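Local coordinates for protein agmatinase (Burkholderia thailandensis, PDB 4DZ4) that probably hydrolyses agmatine to putrescine and urea, as a manganese-dependent member of the arginase family that binds two metal ions per subunit, at residues Asp48-Gly53 and Ser128-Leu133; Tyr153-Ser158 and Asp189-Pro194. All blocks are in the same frame, centred on the assembly; numbering follows the deposited sequence.

Interaction 1. Residues Asp48-Gly53 and Ser128-Leu133; sequences DVVVSG and SDARML
Val49-Gly53 and Arg131-Leu133 run as parallel strands, their axes 4.7 Å apart at the closest and turned 30° against each other. Four backbone hydrogen bonds join them: Arg131 N gives to Asp48 O, Val50 N to Arg131 O at 2.8 Å, Leu133 N to Val50 O, and Ser52 N to Leu133 O at a longer 3.3 Å. Side chains alternate between the two faces. On one, CG1 of Val49, anti to its own N (chi1 -175°), reaches Leu133 CB at 4.0 Å, and Val51 CG2 approaches the same CB; Leu312 and Leu313 of helix 300-323 cover Val49 and Leu133. Arg131, bent at chi2 (-70°), lays CG against Asp48 O at 3.7 Å while its guanidinium leads away. On the other, Val50 turns CG2 to Ala130 CB at 3.7 Å, beside Met132, which lies under helix 114-126. Beta-branched valines suit such extended, buried positions, small Ala130 the strand entry. Ser128 OG accepts from Ala130 N at 3.0 Å, an ST turn leading out of helix 114-126. Ser52 OG bonds His121 NE2 of that helix. Neighbouring parallel strands with helices packed on both faces characterise the three-layer alpha/beta/alpha sandwich of the arginase family.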
loop_
_atom_site.group_PDB
_atom_site.type_symbol
_atom_site.label_atom_id
_atom_site.label_comp_id
_atom_site.label_asym_id
_atom_site.label_seq_id
_atom_site.Cartn_x
_atom_site.Cartn_y
_atom_site.Cartn_z
ATOM N N ASP B 48 -11.836 23.193 -29.558
ATOM C CA ASP B 48 -10.997 24.269 -29.009
ATOM C C ASP B 48 -9.745 23.744 -28.309
ATOM O O ASP B 48 -8.665 24.332 -28.414
ATOM C CB ASP B 48 -11.793 25.104 -27.995
ATOM C CG ASP B 48 -13.001 25.809 -28.622
ATOM O OD1 ASP B 48 -12.851 26.384 -29.709
ATOM O OD2 ASP B 48 -14.097 25.789 -28.021
ATOM N N VAL B 49 -9.907 22.660 -27.566
ATOM C CA VAL B 49 -8.783 22.047 -26.847
ATOM C C VAL B 49 -8.824 20.536 -26.989
ATOM O O VAL B 49 -9.878 19.910 -26.800
ATOM C CB VAL B 49 -8.766 22.386 -25.342
ATOM C CG1 VAL B 49 -7.507 21.809 -24.699
ATOM C CG2 VAL B 49 -8.866 23.897 -25.101
ATOM N N VAL B 50 -7.661 19.962 -27.299
ATOM C CA VAL B 50 -7.500 18.505 -27.364
ATOM C C VAL B 50 -6.647 18.045 -26.182
ATOM O O VAL B 50 -5.476 18.451 -26.054
ATOM C CB VAL B 50 -6.811 18.057 -28.660
ATOM C CG1 VAL B 50 -6.512 16.553 -28.619
ATOM C CG2 VAL B 50 -7.712 18.402 -29.849
ATOM N N VAL B 51 -7.233 17.190 -25.350
ATOM C CA VAL B 51 -6.479 16.500 -24.293
ATOM C C VAL B 51 -5.966 15.187 -24.890
ATOM O O VAL B 51 -6.753 14.452 -25.515
ATOM C CB VAL B 51 -7.374 16.195 -23.061
ATOM C CG1 VAL B 51 -6.565 15.480 -21.966
ATOM C CG2 VAL B 51 -7.920 17.500 -22.496
ATOM N N SER B 52 -4.683 14.861 -24.684
ATOM C CA SER B 52 -4.181 13.575 -25.159
ATOM C C SER B 52 -3.099 13.129 -24.204
ATOM O O SER B 52 -2.572 13.958 -23.448
ATOM C CB SER B 52 -3.642 13.667 -26.600
ATOM O OG SER B 52 -2.433 14.421 -26.665
ATOM N N GLY B 53 -2.790 11.844 -24.230
ATOM C CA GLY B 53 -1.720 11.311 -23.373
ATOM C C GLY B 53 -0.484 10.949 -24.200
ATOM O O GLY B 53 -0.588 10.548 -25.370
ATOM N N SER B 128 -5.434 21.556 -36.739
ATOM C CA SER B 128 -6.845 21.892 -36.473
ATOM C C SER B 128 -7.056 23.249 -35.830
ATOM O O SER B 128 -8.207 23.683 -35.688
ATOM C CB SER B 128 -7.503 20.836 -35.561
ATOM O OG SER B 128 -7.077 21.011 -34.213
ATOM N N ASP B 129 -5.982 23.918 -35.424
ATOM C CA ASP B 129 -6.121 25.106 -34.568
ATOM C C ASP B 129 -6.677 24.886 -33.131
ATOM O O ASP B 129 -6.830 25.854 -32.387
ATOM C CB ASP B 129 -6.936 26.207 -35.248
ATOM C CG ASP B 129 -6.326 26.656 -36.563
ATOM O OD1 ASP B 129 -5.096 26.495 -36.748
ATOM O OD2 ASP B 129 -7.087 27.162 -37.408
ATOM N N ALA B 130 -6.990 23.649 -32.738
ATOM C CA ALA B 130 -7.188 23.361 -31.304
ATOM C C ALA B 130 -5.885 23.608 -30.535
ATOM O O ALA B 130 -4.802 23.495 -31.099
ATOM C CB ALA B 130 -7.647 21.912 -31.106
ATOM N N ARG B 131 -6.000 23.965 -29.258
ATOM C CA ARG B 131 -4.852 23.999 -28.349
ATOM C C ARG B 131 -4.628 22.574 -27.866
ATOM O O ARG B 131 -5.579 21.783 -27.813
ATOM C CB ARG B 131 -5.152 24.827 -27.103
ATOM C CG ARG B 131 -5.655 26.242 -27.331
ATOM C CD ARG B 131 -4.582 27.142 -27.888
ATOM N NE ARG B 131 -5.064 28.521 -27.834
ATOM C CZ ARG B 131 -4.422 29.566 -28.336
ATOM N NH1 ARG B 131 -3.264 29.407 -28.968
ATOM N NH2 ARG B 131 -4.952 30.769 -28.206
ATOM N N MET B 132 -3.399 22.277 -27.455
ATOM C CA MET B 132 -3.065 20.969 -26.873
ATOM C C MET B 132 -2.881 21.075 -25.370
ATOM O O MET B 132 -2.133 21.922 -24.894
ATOM C CB MET B 132 -1.793 20.371 -27.481
ATOM C CG MET B 132 -1.965 19.958 -28.928
ATOM S SD MET B 132 -0.458 19.193 -29.565
ATOM C CE MET B 132 -0.384 17.640 -28.657
ATOM N N LEU B 133 -3.604 20.232 -24.641
ATOM C CA LEU B 133 -3.326 19.995 -23.216
ATOM C C LEU B 133 -2.879 18.530 -23.097
ATOM O O LEU B 133 -3.689 17.606 -23.247
ATOM C CB LEU B 133 -4.616 20.241 -22.419
ATOM C CG LEU B 133 -4.513 20.046 -20.907
ATOM C CD1 LEU B 133 -3.318 20.759 -20.338
ATOM C CD2 LEU B 133 -5.805 20.492 -20.200
#

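Interaction 2. Residues Tyr153-Ser158 and Asp189-Pro194; sequences YGKPLS and DGLIDP
Around Leu157 and Ile192 the two loops come together in a single backbone bridge, with Leu157 N giving to Leu191 O at 2.8 Å in an almost straight bond (177° at the hydrogen) and Leu157 O receiving Asp193 N at 2.9 Å. Both polar groups of the Leu157 backbone are thus used by residues two apart, Leu191 and Asp193. Ile192, between them, sets its CB against Leu157 O at 3.5 Å, and its branched side chain packs on Ala186 and Val187 of helix 182-188. Leu157 CB lies against Leu191 O, but the two leucine side chains diverge into apolar surroundings: Leu157 packs on Ile284 of strand 282-289, and Leu191 settles on Tyr143, Ile147 and Ala150 of helix 142-153. Each segment links a helix to the next strand of the parallel sheet, 158-162 or 198-202, so the bridge joins two neighbouring helix-to-strand connections of the alpha/beta fold just ahead of their strands. Gly190 closes helix 182-188 in a Schellman motif, where its positive phi favours glycine, and its carbonyl faces the other loop. Pro156 CB meets Gly190 O at 3.5 Å, and Lys155 CD meets the same oxygen at 3.6 Å. With CG between the backbone N and the carbonyl carbon (chi1 58°), the Lys155 chain beyond CB also runs past Gly190 O, as far as CD. A cis peptide precedes Pro156, whose ring lies alongside Asp193, pointing the same way, with CG 3.8 Å from Asp193 CB.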
loop_
_atom_site.group_PDB
_atom_site.type_symbol
_atom_site.label_atom_id
_atom_site.label_comp_id
_atom_site.label_asym_id
_atom_site.label_seq_id
_atom_site.Cartn_x
_atom_site.Cartn_y
_atom_site.Cartn_z
ATOM N N TYR B 153 3.492 28.394 -33.998
ATOM C CA TYR B 153 3.430 29.665 -33.283
ATOM C C TYR B 153 4.693 30.510 -33.397
ATOM O O TYR B 153 4.727 31.646 -32.906
ATOM C CB TYR B 153 3.118 29.425 -31.804
ATOM C CG TYR B 153 1.727 28.921 -31.568
ATOM C CD1 TYR B 153 0.647 29.812 -31.585
ATOM C CD2 TYR B 153 1.474 27.557 -31.329
ATOM C CE1 TYR B 153 -0.643 29.368 -31.387
ATOM C CE2 TYR B 153 0.172 27.095 -31.121
ATOM C CZ TYR B 153 -0.882 28.017 -31.150
ATOM O OH TYR B 153 -2.185 27.628 -30.948
ATOM N N GLY B 154 5.710 29.970 -34.065
ATOM C CA GLY B 154 6.982 30.658 -34.238
ATOM C C GLY B 154 7.919 30.403 -33.074
ATOM O O GLY B 154 7.551 29.780 -32.061
ATOM N N LYS B 155 9.149 30.863 -33.225
ATOM C CA LYS B 155 10.119 30.750 -32.147
ATOM C C LYS B 155 10.907 32.050 -32.017
ATOM O O LYS B 155 11.006 32.789 -32.989
ATOM C CB LYS B 155 11.040 29.537 -32.357
ATOM C CG LYS B 155 11.826 29.511 -33.649
ATOM C CD LYS B 155 12.746 28.301 -33.610
ATOM C CE LYS B 155 13.027 27.779 -34.992
ATOM N NZ LYS B 155 13.898 28.723 -35.741
ATOM N N PRO B 156 11.446 32.341 -30.816
ATOM C CA PRO B 156 11.377 31.510 -29.601
ATOM C C PRO B 156 10.099 31.713 -28.765
ATOM O O PRO B 156 9.529 32.811 -28.752
ATOM C CB PRO B 156 12.607 31.955 -28.810
ATOM C CG PRO B 156 12.783 33.405 -29.185
ATOM C CD PRO B 156 12.294 33.542 -30.622
ATOM N N LEU B 157 9.652 30.654 -28.098
ATOM C CA LEU B 157 8.477 30.707 -27.231
ATOM C C LEU B 157 8.881 31.046 -25.807
ATOM O O LEU B 157 10.019 30.809 -25.417
ATOM C CB LEU B 157 7.767 29.344 -27.226
ATOM C CG LEU B 157 7.298 28.876 -28.605
ATOM C CD1 LEU B 157 6.891 27.408 -28.565
ATOM C CD2 LEU B 157 6.160 29.758 -29.092
ATOM N N SER B 158 7.946 31.594 -25.039
ATOM C CA SER B 158 8.137 31.729 -23.598
ATOM C C SER B 158 7.743 30.428 -22.928
ATOM O O SER B 158 6.664 29.869 -23.215
ATOM C CB SER B 158 7.279 32.870 -23.056
ATOM O OG SER B 158 7.912 34.098 -23.324
ATOM N N ASP B 189 18.362 24.854 -29.403
ATOM C CA ASP B 189 17.622 24.892 -30.680
ATOM C C ASP B 189 16.948 26.249 -30.921
ATOM O O ASP B 189 16.416 26.468 -32.007
ATOM C CB ASP B 189 16.531 23.810 -30.761
ATOM C CG ASP B 189 17.078 22.386 -30.784
ATOM O OD1 ASP B 189 18.316 22.177 -30.889
ATOM O OD2 ASP B 189 16.225 21.473 -30.717
ATOM N N GLY B 190 16.971 27.141 -29.931
ATOM C CA GLY B 190 16.246 28.421 -30.021
ATOM C C GLY B 190 14.724 28.293 -29.954
ATOM O O GLY B 190 14.006 29.209 -30.394
ATOM N N LEU B 191 14.229 27.192 -29.365
ATOM C CA LEU B 191 12.786 26.971 -29.223
ATOM C C LEU B 191 12.188 27.864 -28.171
ATOM O O LEU B 191 11.016 28.238 -28.270
ATOM C CB LEU B 191 12.456 25.507 -28.873
ATOM C CG LEU B 191 12.813 24.482 -29.949
ATOM C CD1 LEU B 191 12.454 23.090 -29.468
ATOM C CD2 LEU B 191 12.098 24.800 -31.260
ATOM N N ILE B 192 12.964 28.151 -27.135
ATOM C CA ILE B 192 12.484 28.977 -26.032
ATOM C C ILE B 192 13.448 30.109 -25.728
ATOM O O ILE B 192 14.646 29.970 -25.925
ATOM C CB ILE B 192 12.195 28.163 -24.757
ATOM C CG1 ILE B 192 13.473 27.517 -24.217
ATOM C CG2 ILE B 192 11.077 27.144 -25.004
ATOM C CD1 ILE B 192 13.228 26.533 -23.079
ATOM N N ASP B 193 12.902 31.231 -25.262
ATOM C CA ASP B 193 13.692 32.421 -25.000
ATOM C C ASP B 193 13.943 32.470 -23.507
ATOM O O ASP B 193 13.001 32.730 -22.740
ATOM C CB ASP B 193 12.899 33.656 -25.424
ATOM C CG ASP B 193 13.608 34.965 -25.091
ATOM O OD1 ASP B 193 14.666 34.973 -24.441
ATOM O OD2 ASP B 193 13.102 36.020 -25.501
ATOM N N PRO B 194 15.208 32.271 -23.088
ATOM C CA PRO B 194 15.430 32.169 -21.630
ATOM C C PRO B 194 15.069 33.418 -20.849
ATOM O O PRO B 194 14.479 33.295 -19.770
ATOM C CB PRO B 194 16.929 31.857 -21.503
ATOM C CG PRO B 194 17.330 31.327 -22.849
ATOM C CD PRO B 194 16.458 32.050 -23.849
#

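Interactions 1 and 2 lie in series along the chain, their centres about 20 Å apart. Helix 142-153 connects them, following strand 131-136 and ending at Tyr153, whose OH comes within 2.9 Å of Arg131 NH1. Interaction 1 pairs two strands of the sheet, while interaction 2 joins the loops that lead into strands 158-162 and 198-202. The manganese site gathers residues from the ends of these strands: His139 follows 131-136, Asp163, His165 and Asp167 follow 158-162, with Asp246 and Asp248 at the end of strand 240-246 completing it. The side chain of Leu133 is about 12 Å from that of His139; that of Ile192 is about 9 Å from that of Asp167 and about 12 Å from a manganese ion.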